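Local coordinates for uncharacterized protein (Nitrosospira multiformis, PDB 3LMF) that is of unknown function but probably stores copper(I) on cysteines lining the core of a four-helix bundle, at residues H20-C25 with I55-L60; C25-M30 with M94-Q99; G38-A43 with Q90-E95; R47-C52 with D82-S87; K72-C77 with E106-M111. All coordinates share one frame; numbering follows the deposited sequence.

Overall arrangement
The chain forms four helices, 8-36, 43-64, 70-90 and 95-112, which pack as an antiparallel bundle. Helix 8-36 enters interaction 1 with helix 43-64, then interaction 2 with helix 95-112; the two share Cys25. Interaction 1 crosses interactions 2, 3 and 4. Interaction 3 joins the loop after helix 8-36 to the loop before helix 95-112. Interaction 4, between helices 43-64 and 70-90, is nested inside the loops closed by interactions 2 and 3. Interaction 5 joins helices 70-90 and 95-112 and crosses interactions 2, 3 and 4, but follows interaction 1 in series. Interactions 3 and 5 lie on opposite sides of the chain's centre, about 25 Å apart between centres.

Interaction 1: residues H20-C25 with I55-L60; sequences HCYRTC and ICQTSL
Cys21 and Cys56 turn their sulfurs together through different first torsions. In Cys21 the SG is anti to the backbone N (chi1 -177°). In Cys56 it lies beside the backbone N (chi1 -72°). The result is an SG-to-SG approach of 3.8 Å between Cys21 and Cys56, too long for a disulfide. Helix 8-36 and helix 43-64 run antiparallel here, as neighbours in the four-helix bundle. Tyr22 sits opposite Cys56, and Tyr22 CB touches Cys56 CB at 3.6 Å. The Tyr22 ring then lies across the Gln57 side chain. Gln57 CG stands over the ring face, 4.1 Å from the Tyr22 centroid and close to the ring normal. This is a CH-pi contact, and the Gln57 amide plane stacks on the ring at a tilt of 27°. Leu60 CD2 comes obliquely to Tyr22 CD2 at 4.4 Å. The Tyr22 hydroxyl bonds to Asn61 of a second subunit, so the same ring also serves the subunit interface. On the inner side Cys21 touches Cys52, Cys56 touches Cys77 and Cys81, and both face the bundle core. The contact therefore has two chemistries: an amide-on-ring stack next to the second subunit and a pair of soft sulfurs inside. Close but unbonded thiols are consistent with a core suited to copper(I), as in the Csp family.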
# COMPACT_ATOMS: atom_id res chain seq x y z
N HIS A 20 12.48 6.22 6.06
CA HIS A 20 13.75 5.49 6.15
C HIS A 20 13.56 4.10 6.76
O HIS A 20 14.08 3.11 6.25
CB HIS A 20 14.76 6.29 6.98
CG HIS A 20 16.11 5.64 7.09
ND1 HIS A 20 16.98 5.54 6.02
CD2 HIS A 20 16.73 5.03 8.13
CE1 HIS A 20 18.07 4.90 6.40
NE2 HIS A 20 17.94 4.58 7.67
N CYS A 21 12.81 4.03 7.86
CA CYS A 21 12.57 2.76 8.54
C CYS A 21 11.74 1.82 7.68
O CYS A 21 11.93 0.60 7.70
CB CYS A 21 11.87 3.01 9.88
SG CYS A 21 11.57 1.52 10.87
N TYR A 22 10.79 2.38 6.94
CA TYR A 22 9.97 1.53 6.08
C TYR A 22 10.86 0.91 5.00
O TYR A 22 10.82 -0.30 4.77
CB TYR A 22 8.81 2.36 5.50
CG TYR A 22 8.55 2.20 4.02
CD1 TYR A 22 8.20 0.96 3.47
CD2 TYR A 22 8.59 3.30 3.18
CE1 TYR A 22 7.89 0.84 2.12
CE2 TYR A 22 8.29 3.19 1.84
CZ TYR A 22 7.94 1.97 1.31
OH TYR A 22 7.60 1.88 -0.02
N ARG A 23 11.69 1.72 4.35
CA ARG A 23 12.57 1.20 3.32
C ARG A 23 13.52 0.14 3.85
O ARG A 23 13.71 -0.91 3.23
CB ARG A 23 13.35 2.35 2.68
CG ARG A 23 12.48 3.21 1.78
CD ARG A 23 13.21 4.42 1.27
NE ARG A 23 14.48 4.08 0.66
CZ ARG A 23 15.20 4.91 -0.08
NH1 ARG A 23 16.35 4.51 -0.60
NH2 ARG A 23 14.76 6.14 -0.31
N THR A 24 14.12 0.41 5.01
CA THR A 24 15.05 -0.50 5.65
C THR A 24 14.40 -1.82 6.05
O THR A 24 14.94 -2.89 5.78
CB THR A 24 15.68 0.16 6.91
OG1 THR A 24 16.36 1.36 6.52
CG2 THR A 24 16.67 -0.78 7.59
N CYS A 25 13.23 -1.78 6.68
CA CYS A 25 12.60 -3.02 7.07
C CYS A 25 12.23 -3.90 5.88
O CYS A 25 12.49 -5.10 5.89
CB CYS A 25 11.39 -2.74 7.97
SG CYS A 25 11.90 -2.09 9.62
N ILE A 55 3.16 -0.57 8.66
CA ILE A 55 2.73 0.52 9.53
C ILE A 55 3.53 1.80 9.28
O ILE A 55 2.95 2.88 9.26
CB ILE A 55 2.80 0.12 11.04
CG1 ILE A 55 2.02 1.13 11.89
CG2 ILE A 55 4.24 0.11 11.53
CD1 ILE A 55 0.55 1.30 11.50
N CYS A 56 4.84 1.70 9.07
CA CYS A 56 5.63 2.90 8.82
C CYS A 56 5.18 3.58 7.52
O CYS A 56 5.10 4.81 7.45
CB CYS A 56 7.13 2.58 8.73
SG CYS A 56 7.87 2.16 10.32
N GLN A 57 4.87 2.77 6.52
CA GLN A 57 4.41 3.29 5.23
C GLN A 57 3.06 3.98 5.39
O GLN A 57 2.77 4.97 4.73
CB GLN A 57 4.31 2.15 4.22
CG GLN A 57 4.16 2.59 2.78
CD GLN A 57 4.40 1.45 1.80
OE1 GLN A 57 4.27 1.63 0.59
NE2 GLN A 57 4.76 0.28 2.32
N THR A 58 2.23 3.45 6.29
CA THR A 58 0.92 4.02 6.54
C THR A 58 1.08 5.37 7.25
O THR A 58 0.45 6.36 6.88
CB THR A 58 0.06 3.04 7.39
OG1 THR A 58 -0.14 1.83 6.65
CG2 THR A 58 -1.29 3.65 7.73
N SER A 59 1.93 5.40 8.27
CA SER A 59 2.19 6.63 9.01
C SER A 59 2.72 7.69 8.05
O SER A 59 2.28 8.84 8.06
CB SER A 59 3.21 6.37 10.11
OG SER A 59 2.67 5.47 11.08
N LEU A 60 3.66 7.29 7.21
CA LEU A 60 4.24 8.19 6.22
C LEU A 60 3.13 8.76 5.34
O LEU A 60 3.07 9.96 5.12
CB LEU A 60 5.25 7.44 5.34
CG LEU A 60 5.82 8.20 4.14
CD1 LEU A 60 6.53 9.46 4.62
CD2 LEU A 60 6.78 7.31 3.37

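Interaction 2: residues C25-M30 with M94-Q99; sequences CLRMAM and MEECVQ
Cys25, Met28 and Arg27 meet Cys97 and Glu96 in a helix-helix contact that is apolar inside and ionic on its outer side. It belongs to the four-helix bundle and joins helix 8-36 to the first turn of helix 95-112. The two segments are antiparallel, their axes at 151° and 10.4 Å apart at closest approach. That spacing is bridged by long side chains and sulfur. On the core side Cys25 SG meets Cys97 SG at 3.8 Å, a contact of two sulfurs without a disulfide. It extends the line of cysteines that runs through the bundle, since Cys25 also touches Cys52 and Cys97 touches Cys88. Met28, present as selenomethionine, lies between the sulfurs and the salt bridge. Its chain is bent at chi2 and chi3, and its SE packs on Cys97 CB at 4.2 Å. The same SE lies 4.4 Å from Glu96 CB, so Met28 covers the root of the acid as well. Met49 of helix 43-64 packs on Cys97 and on Met94, which holds the N-cap position of helix 95-112. The outer side is ionic. Glu96 holds its CG anti to the backbone N (chi1 -173°) and stays fully extended, which carries the carboxylate across to Arg27. The carboxylate meets the guanidinium at its edge, the two planes clearly tilted against each other. Arg27 NH2 makes the whole grip. Its salt bridge to Glu96 OE1 is 3.1 Å, and a weak hydrogen bond to Glu96 OE2 spans 3.4 Å with an N-H...O angle of 160°.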
# COMPACT_ATOMS: atom_id res chain seq x y z
N CYS A 25 13.23 -1.78 6.68
CA CYS A 25 12.60 -3.02 7.07
C CYS A 25 12.23 -3.90 5.88
O CYS A 25 12.49 -5.10 5.89
CB CYS A 25 11.39 -2.74 7.97
SG CYS A 25 11.90 -2.09 9.62
N LEU A 26 11.63 -3.30 4.85
CA LEU A 26 11.24 -4.06 3.65
C LEU A 26 12.47 -4.66 2.96
O LEU A 26 12.49 -5.84 2.63
CB LEU A 26 10.50 -3.15 2.65
CG LEU A 26 9.32 -3.73 1.87
CD1 LEU A 26 9.11 -2.91 0.59
CD2 LEU A 26 9.56 -5.19 1.52
N ARG A 27 13.48 -3.82 2.75
CA ARG A 27 14.70 -4.26 2.08
C ARG A 27 15.40 -5.41 2.78
O ARG A 27 15.69 -6.44 2.17
CB ARG A 27 15.67 -3.08 1.94
CG ARG A 27 17.04 -3.46 1.36
CD ARG A 27 17.87 -2.23 1.03
NE ARG A 27 18.15 -1.40 2.21
CZ ARG A 27 19.01 -1.72 3.17
NH1 ARG A 27 19.69 -2.86 3.10
NH2 ARG A 27 19.21 -0.89 4.19
N MSE A 28 15.67 -5.24 4.06
CA MSE A 28 16.36 -6.27 4.82
C MSE A 28 15.58 -7.57 4.94
O MSE A 28 16.16 -8.66 4.84
CB MSE A 28 16.74 -5.73 6.19
CG MSE A 28 17.52 -4.44 6.06
SE MSE A 28 18.84 -4.24 7.42
CE MSE A 28 20.25 -5.25 6.56
N ALA A 29 14.27 -7.47 5.14
CA ALA A 29 13.44 -8.65 5.26
C ALA A 29 13.42 -9.45 3.95
O ALA A 29 13.61 -10.66 3.95
CB ALA A 29 12.03 -8.26 5.64
N MSE A 30 13.19 -8.75 2.84
CA MSE A 30 13.11 -9.38 1.53
C MSE A 30 14.46 -9.74 0.90
O MSE A 30 14.52 -10.43 -0.11
CB MSE A 30 12.33 -8.47 0.58
CG MSE A 30 10.86 -8.30 0.96
SE MSE A 30 9.82 -9.95 0.87
CE MSE A 30 9.96 -10.51 2.72
N MSE A 94 21.99 -7.16 11.41
CA MSE A 94 20.74 -6.41 11.53
C MSE A 94 20.91 -5.10 12.30
O MSE A 94 19.92 -4.49 12.70
CB MSE A 94 19.70 -7.28 12.22
CG MSE A 94 19.48 -8.63 11.55
SE MSE A 94 18.39 -8.51 10.12
CE MSE A 94 16.84 -8.67 10.95
N GLU A 95 22.15 -4.68 12.50
CA GLU A 95 22.41 -3.44 13.24
C GLU A 95 21.69 -2.24 12.66
O GLU A 95 21.15 -1.41 13.39
CB GLU A 95 23.91 -3.14 13.29
CG GLU A 95 24.75 -4.17 14.04
CD GLU A 95 24.86 -5.49 13.31
OE1 GLU A 95 25.27 -5.48 12.12
OE2 GLU A 95 24.54 -6.54 13.92
N GLU A 96 21.68 -2.13 11.33
CA GLU A 96 21.03 -1.00 10.68
C GLU A 96 19.53 -0.94 10.97
O GLU A 96 18.95 0.14 11.08
CB GLU A 96 21.27 -1.07 9.17
CG GLU A 96 20.78 0.15 8.42
CD GLU A 96 21.06 0.07 6.93
OE1 GLU A 96 20.69 1.02 6.21
OE2 GLU A 96 21.65 -0.95 6.49
N CYS A 97 18.91 -2.11 11.11
CA CYS A 97 17.48 -2.17 11.37
C CYS A 97 17.13 -1.76 12.80
O CYS A 97 16.14 -1.07 13.03
CB CYS A 97 16.96 -3.58 11.08
SG CYS A 97 15.17 -3.67 10.89
N VAL A 98 17.95 -2.20 13.76
CA VAL A 98 17.73 -1.85 15.16
C VAL A 98 17.74 -0.33 15.29
O VAL A 98 16.84 0.26 15.88
CB VAL A 98 18.84 -2.43 16.08
CG1 VAL A 98 18.59 -2.00 17.51
CG2 VAL A 98 18.87 -3.95 15.98
N GLN A 99 18.77 0.29 14.71
CA GLN A 99 18.95 1.74 14.74
C GLN A 99 17.76 2.53 14.19
O GLN A 99 17.24 3.44 14.85
CB GLN A 99 20.20 2.12 13.95
CG GLN A 99 20.42 3.61 13.78
CD GLN A 99 21.39 4.20 14.79
OE1 GLN A 99 21.15 4.15 16.00
NE2 GLN A 99 22.49 4.75 14.29

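Interaction 3: residues G38-A43 with Q90-E95; sequences GKHVEA and QLDGME
The His40 ring lies flat against Leu91, which covers one of its faces. The CG of His40 lies beside the backbone N (chi1 -82°), and this swings the ring across to the 90-95 loop. Leu91 CG sits over the ring face, 3.9 Å from the His40 centroid and 16° off the ring normal, a CH-pi contact. Leu91 CB comes to 3.3 Å from His40 CE1. With CG beside its backbone N (chi1 -52°), Leu91 also sets CD1 on Lys39 CB at 3.6 Å. The ring edge is also occupied. Asp92 O lies in the ring plane, 3.5 Å from His40 CE1. The selenium of Met94, a selenomethionine bent at chi2 and chi3, also lies at this edge, 4.5 Å from the centroid. His40 ND1 is buried here and has no polar partner in the model. With an alanine here, Leu91 would probably lose the ring face it covers and Met94 the edge its selenium rests on, opening a gap between the two loops. The contact joins two interhelical loops at one end of the bundle. The His40 ring also meets His32 and Cys33 of helix 8-36, while Leu91 and Met94 touch His45 of helix 43-64.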
# COMPACT_ATOMS: atom_id res chain seq x y z
N GLY A 38 17.46 -19.66 8.48
CA GLY A 38 17.58 -19.89 9.90
C GLY A 38 16.63 -19.08 10.76
O GLY A 38 15.41 -19.10 10.55
N LYS A 39 17.18 -18.37 11.74
CA LYS A 39 16.39 -17.54 12.64
C LYS A 39 15.88 -16.27 11.95
O LYS A 39 14.89 -15.68 12.38
CB LYS A 39 17.23 -17.16 13.86
CG LYS A 39 17.76 -18.36 14.65
CD LYS A 39 18.71 -17.92 15.76
CE LYS A 39 18.02 -17.04 16.79
NZ LYS A 39 18.95 -16.57 17.86
N HIS A 40 16.57 -15.86 10.88
CA HIS A 40 16.19 -14.67 10.12
C HIS A 40 14.85 -14.83 9.42
O HIS A 40 14.20 -13.85 9.07
CB HIS A 40 17.25 -14.36 9.07
CG HIS A 40 18.43 -13.61 9.59
ND1 HIS A 40 18.43 -12.24 9.76
CD2 HIS A 40 19.66 -14.04 9.96
CE1 HIS A 40 19.61 -11.86 10.22
NE2 HIS A 40 20.38 -12.93 10.35
N VAL A 41 14.43 -16.08 9.22
CA VAL A 41 13.17 -16.34 8.54
C VAL A 41 12.13 -16.96 9.46
O VAL A 41 11.16 -17.56 9.00
CB VAL A 41 13.40 -17.24 7.31
CG1 VAL A 41 12.17 -17.28 6.43
CG2 VAL A 41 14.60 -16.73 6.52
N GLU A 42 12.35 -16.82 10.76
CA GLU A 42 11.42 -17.36 11.75
C GLU A 42 10.09 -16.62 11.62
O GLU A 42 10.07 -15.39 11.51
CB GLU A 42 12.00 -17.21 13.16
CG GLU A 42 11.22 -17.95 14.24
CD GLU A 42 9.98 -17.20 14.70
OE1 GLU A 42 8.97 -17.87 15.01
OE2 GLU A 42 10.02 -15.95 14.76
N ALA A 43 8.99 -17.37 11.65
CA ALA A 43 7.65 -16.80 11.51
C ALA A 43 7.41 -15.45 12.19
O ALA A 43 7.10 -14.47 11.51
CB ALA A 43 6.62 -17.81 11.98
N GLN A 90 18.34 -9.80 18.21
CA GLN A 90 18.71 -11.21 18.26
C GLN A 90 19.60 -11.66 17.10
O GLN A 90 20.52 -12.45 17.29
CB GLN A 90 17.44 -12.09 18.26
CG GLN A 90 17.28 -13.00 19.48
CD GLN A 90 16.62 -12.30 20.65
OE1 GLN A 90 15.45 -11.86 20.50
NE2 GLN A 90 17.25 -12.19 21.72
N LEU A 91 19.33 -11.14 15.90
CA LEU A 91 20.10 -11.51 14.71
C LEU A 91 21.30 -10.63 14.42
O LEU A 91 21.41 -9.52 14.93
CB LEU A 91 19.19 -11.53 13.48
CG LEU A 91 17.90 -12.34 13.57
CD1 LEU A 91 18.16 -13.66 14.27
CD2 LEU A 91 16.85 -11.55 14.31
N ASP A 92 22.20 -11.13 13.57
CA ASP A 92 23.40 -10.38 13.22
C ASP A 92 23.30 -9.76 11.84
O ASP A 92 22.59 -10.25 10.96
CB ASP A 92 24.62 -11.30 13.32
CG ASP A 92 24.49 -12.52 12.44
OD1 ASP A 92 24.55 -12.36 11.20
OD2 ASP A 92 24.32 -13.63 12.98
N GLY A 93 24.04 -8.67 11.65
CA GLY A 93 24.01 -7.96 10.38
C GLY A 93 22.76 -7.09 10.34
O GLY A 93 22.52 -6.37 9.38
N MSE A 94 21.99 -7.16 11.41
CA MSE A 94 20.74 -6.41 11.53
C MSE A 94 20.91 -5.10 12.30
O MSE A 94 19.92 -4.49 12.70
CB MSE A 94 19.70 -7.28 12.22
CG MSE A 94 19.48 -8.63 11.55
SE MSE A 94 18.39 -8.51 10.12
CE MSE A 94 16.84 -8.67 10.95
N GLU A 95 22.15 -4.68 12.50
CA GLU A 95 22.41 -3.44 13.24
C GLU A 95 21.69 -2.24 12.66
O GLU A 95 21.15 -1.41 13.39
CB GLU A 95 23.91 -3.14 13.29
CG GLU A 95 24.75 -4.17 14.04
CD GLU A 95 24.86 -5.49 13.31
OE1 GLU A 95 25.27 -5.48 12.12
OE2 GLU A 95 24.54 -6.54 13.92

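Interaction 4: residues R47-C52 with D82-S87; sequences RLMMNC and DACAKS
Leu48 and Cys84 face each other across two antiparallel helices of the bundle, and the contact divides into an aliphatic half and a sulfur half. In the aliphatic half Leu48 does the work. Its CG is anti to the backbone N (chi1 -166°), which sends the CD2 branch on to the opposing helix. Leu48 CD2 presses on Cys84 CA at 3.6 Å. It also lies 3.5 Å from Ala83 O, against the backbone of the helix. One turn on, Ser87 CB touches Leu48 CD2 at 3.8 Å, and Ala83 CB flanks the same methyl at 4.0 Å. Phe69 of a third subunit packs on Leu48 and Ala83, so the outer side lies at an interface. An alanine replacing Leu48 is likely to open a gap over Cys84, with Ser87 CB and the Ala83-Cys84 backbone losing the methyl that covers them. In the sulfur half Cys84 is the common partner. Its SG meets the selenium of Met49, a selenomethionine, at 3.6 Å. Cys84 SG also rests on Cys52 CB at 3.9 Å. The two sulfurs, Cys52 SG and Cys84 SG, are 4.1 Å apart and not bonded. This cluster joins helix 43-64 to helix 70-90 on the core side. Ser87 OG is hydrogen-bonded to His45 ND1 of helix 43-64. Helix 8-36 packs next to this pair, with Met28 and Ala29 on Met49. Helix 95-112 brings Cys101 to Cys84.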
# COMPACT_ATOMS: atom_id res chain seq x y z
N ARG A 47 7.20 -11.76 10.05
CA ARG A 47 5.91 -11.08 10.09
C ARG A 47 6.10 -9.68 10.65
O ARG A 47 5.60 -8.70 10.10
CB ARG A 47 4.90 -11.76 11.01
CG ARG A 47 4.27 -13.03 10.52
CD ARG A 47 3.00 -13.30 11.32
NE ARG A 47 2.50 -14.64 11.08
CZ ARG A 47 2.87 -15.71 11.78
NH1 ARG A 47 3.75 -15.58 12.77
NH2 ARG A 47 2.39 -16.90 11.47
N LEU A 48 6.79 -9.61 11.78
CA LEU A 48 7.03 -8.33 12.44
C LEU A 48 7.74 -7.38 11.48
O LEU A 48 7.37 -6.22 11.37
CB LEU A 48 7.86 -8.54 13.70
CG LEU A 48 7.90 -7.35 14.67
CD1 LEU A 48 6.49 -6.86 14.96
CD2 LEU A 48 8.58 -7.78 15.96
N MSE A 49 8.74 -7.90 10.79
CA MSE A 49 9.50 -7.10 9.85
C MSE A 49 8.58 -6.47 8.81
O MSE A 49 8.65 -5.26 8.56
CB MSE A 49 10.53 -7.97 9.15
CG MSE A 49 11.75 -7.21 8.74
SE MSE A 49 12.83 -6.74 10.27
CE MSE A 49 14.52 -6.72 9.34
N MSE A 50 7.71 -7.28 8.22
CA MSE A 50 6.77 -6.80 7.21
C MSE A 50 5.71 -5.89 7.81
O MSE A 50 5.30 -4.90 7.19
CB MSE A 50 6.10 -7.98 6.49
CG MSE A 50 7.06 -8.83 5.66
SE MSE A 50 8.07 -7.78 4.37
CE MSE A 50 6.58 -7.18 3.28
N ASN A 51 5.27 -6.21 9.03
CA ASN A 51 4.27 -5.40 9.72
C ASN A 51 4.85 -4.01 9.94
O ASN A 51 4.20 -3.00 9.70
CB ASN A 51 3.91 -6.01 11.07
CG ASN A 51 3.03 -7.24 10.95
OD1 ASN A 51 2.78 -7.94 11.93
ND2 ASN A 51 2.55 -7.50 9.74
N CYS A 52 6.09 -3.98 10.43
CA CYS A 52 6.76 -2.73 10.69
C CYS A 52 6.87 -1.89 9.42
O CYS A 52 6.59 -0.69 9.44
CB CYS A 52 8.15 -2.98 11.28
SG CYS A 52 9.02 -1.49 11.80
N ASP A 82 9.28 -0.52 18.09
CA ASP A 82 10.02 -0.96 19.27
C ASP A 82 10.11 -2.47 19.30
O ASP A 82 11.15 -3.04 19.62
CB ASP A 82 9.37 -0.48 20.58
CG ASP A 82 9.70 0.96 20.92
OD1 ASP A 82 10.89 1.35 20.84
OD2 ASP A 82 8.76 1.70 21.30
N ALA A 83 9.00 -3.13 19.00
CA ALA A 83 9.00 -4.59 19.01
C ALA A 83 9.92 -5.11 17.90
O ALA A 83 10.68 -6.05 18.12
CB ALA A 83 7.58 -5.13 18.84
N CYS A 84 9.87 -4.50 16.72
CA CYS A 84 10.71 -4.96 15.62
C CYS A 84 12.19 -4.76 15.95
O CYS A 84 13.03 -5.60 15.61
CB CYS A 84 10.36 -4.22 14.32
SG CYS A 84 11.27 -4.79 12.85
N ALA A 85 12.52 -3.66 16.62
CA ALA A 85 13.90 -3.38 17.00
C ALA A 85 14.44 -4.46 17.93
O ALA A 85 15.59 -4.88 17.82
CB ALA A 85 14.01 -2.02 17.67
N LYS A 86 13.60 -4.90 18.86
CA LYS A 86 14.02 -5.93 19.81
C LYS A 86 14.19 -7.27 19.11
O LYS A 86 15.09 -8.05 19.45
CB LYS A 86 13.00 -6.04 20.95
CG LYS A 86 12.98 -4.80 21.84
CD LYS A 86 12.01 -4.96 23.00
CE LYS A 86 11.96 -3.69 23.85
NZ LYS A 86 10.96 -3.81 24.95
N SER A 87 13.34 -7.54 18.13
CA SER A 87 13.42 -8.78 17.38
C SER A 87 14.73 -8.81 16.60
O SER A 87 15.39 -9.85 16.53
CB SER A 87 12.23 -8.90 16.42
OG SER A 87 12.26 -10.13 15.74

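Interaction 5: residues K72-C77 with E106-M111; sequences KVCGVC and EHCRKM
Cys74 and Cys108 meet with no ring between them; the flat groups that matter are their own peptide carbonyls. Cys74 O lies 3.3 Å from Cys108 CB. In return Cys108 O lies 3.5 Å from Cys74 CB. This reciprocal backbone-to-side-chain approach fits the close spacing of the two antiparallel segments, whose axes come within 7.5 Å. The Cys74 and Cys108 CA atoms are only 4.8 Å apart. The short cysteine side chains at this closest point permit the approach. The sulfurs follow from their torsions. Cys108 SG lies beside the backbone N (chi1 -77°), while Cys77 SG is anti to its own N (chi1 -172°). They come to 3.9 Å of each other, SG to SG, as a thiol pair with no disulfide. Cys74 SG, beside its backbone N (chi1 -76°), packs instead on Met111 CB at 3.7 Å. Met111 is selenomethionine, and its bent end leads away from helix 70-90. Around the contact, Cys77 touches Ser59 of helix 43-64, Met111 touches Met63 there, and Cys108 touches Cys18 of helix 8-36. The thiol pair that joins helices 70-90 and 95-112 thus also meets the other two helices of the bundle.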
# COMPACT_ATOMS: atom_id res chain seq x y z
N LYS A 72 -2.49 9.44 16.14
CA LYS A 72 -3.00 8.13 16.53
C LYS A 72 -2.24 7.01 15.79
O LYS A 72 -1.76 6.05 16.41
CB LYS A 72 -4.50 8.05 16.20
CG LYS A 72 -5.25 6.91 16.88
CD LYS A 72 -5.46 7.18 18.37
CE LYS A 72 -5.98 5.93 19.09
NZ LYS A 72 -7.28 5.41 18.54
N VAL A 73 -2.13 7.13 14.47
CA VAL A 73 -1.43 6.14 13.67
C VAL A 73 0.03 6.02 14.10
O VAL A 73 0.57 4.92 14.18
CB VAL A 73 -1.48 6.52 12.18
CG1 VAL A 73 -0.54 5.62 11.38
CG2 VAL A 73 -2.90 6.38 11.67
N CYS A 74 0.66 7.16 14.36
CA CYS A 74 2.06 7.16 14.77
C CYS A 74 2.26 6.45 16.11
O CYS A 74 3.26 5.77 16.31
CB CYS A 74 2.58 8.59 14.86
SG CYS A 74 2.94 9.35 13.27
N GLY A 75 1.30 6.60 17.02
CA GLY A 75 1.40 5.95 18.32
C GLY A 75 1.48 4.44 18.16
O GLY A 75 2.23 3.76 18.87
N VAL A 76 0.70 3.91 17.23
CA VAL A 76 0.69 2.48 16.98
C VAL A 76 1.98 2.10 16.27
O VAL A 76 2.57 1.05 16.56
CB VAL A 76 -0.51 2.09 16.11
CG1 VAL A 76 -0.41 0.64 15.68
CG2 VAL A 76 -1.80 2.33 16.89
N CYS A 77 2.43 2.96 15.37
CA CYS A 77 3.66 2.71 14.64
C CYS A 77 4.86 2.62 15.59
O CYS A 77 5.73 1.77 15.41
CB CYS A 77 3.89 3.81 13.59
SG CYS A 77 5.28 3.52 12.45
N GLU A 106 10.85 6.80 18.26
CA GLU A 106 10.99 8.02 19.04
C GLU A 106 10.24 9.18 18.38
O GLU A 106 9.50 9.91 19.04
CB GLU A 106 12.47 8.38 19.21
CG GLU A 106 12.72 9.74 19.84
CD GLU A 106 14.19 10.08 20.02
OE1 GLU A 106 14.49 11.25 20.33
OE2 GLU A 106 15.05 9.17 19.87
N HIS A 107 10.42 9.36 17.07
CA HIS A 107 9.72 10.43 16.38
C HIS A 107 8.22 10.19 16.38
O HIS A 107 7.44 11.12 16.55
CB HIS A 107 10.19 10.58 14.93
CG HIS A 107 11.55 11.17 14.80
ND1 HIS A 107 12.68 10.41 14.64
CD2 HIS A 107 11.97 12.46 14.84
CE1 HIS A 107 13.74 11.19 14.59
NE2 HIS A 107 13.33 12.45 14.71
N CYS A 108 7.82 8.94 16.20
CA CYS A 108 6.41 8.62 16.19
C CYS A 108 5.79 8.90 17.56
O CYS A 108 4.65 9.38 17.63
CB CYS A 108 6.19 7.16 15.78
SG CYS A 108 6.37 6.91 13.97
N ARG A 109 6.52 8.62 18.63
CA ARG A 109 6.01 8.90 19.97
C ARG A 109 5.80 10.40 20.12
O ARG A 109 4.83 10.84 20.74
CB ARG A 109 6.97 8.37 21.05
CG ARG A 109 6.59 6.99 21.57
CD ARG A 109 7.39 6.59 22.80
NE ARG A 109 8.82 6.46 22.50
CZ ARG A 109 9.37 5.42 21.89
NH1 ARG A 109 10.68 5.41 21.66
NH2 ARG A 109 8.63 4.38 21.53
N LYS A 110 6.69 11.20 19.54
CA LYS A 110 6.56 12.65 19.61
C LYS A 110 5.30 13.09 18.86
O LYS A 110 4.59 13.99 19.31
CB LYS A 110 7.78 13.34 19.01
CG LYS A 110 9.07 13.00 19.72
CD LYS A 110 10.25 13.73 19.10
CE LYS A 110 11.56 13.24 19.71
NZ LYS A 110 11.53 13.36 21.19
N MSE A 111 5.02 12.46 17.72
CA MSE A 111 3.83 12.82 16.97
C MSE A 111 2.58 12.41 17.73
O MSE A 111 1.60 13.16 17.78
CB MSE A 111 3.83 12.16 15.58
CG MSE A 111 4.81 12.77 14.59
SE MSE A 111 4.41 14.49 14.16
CE MSE A 111 2.74 14.29 13.60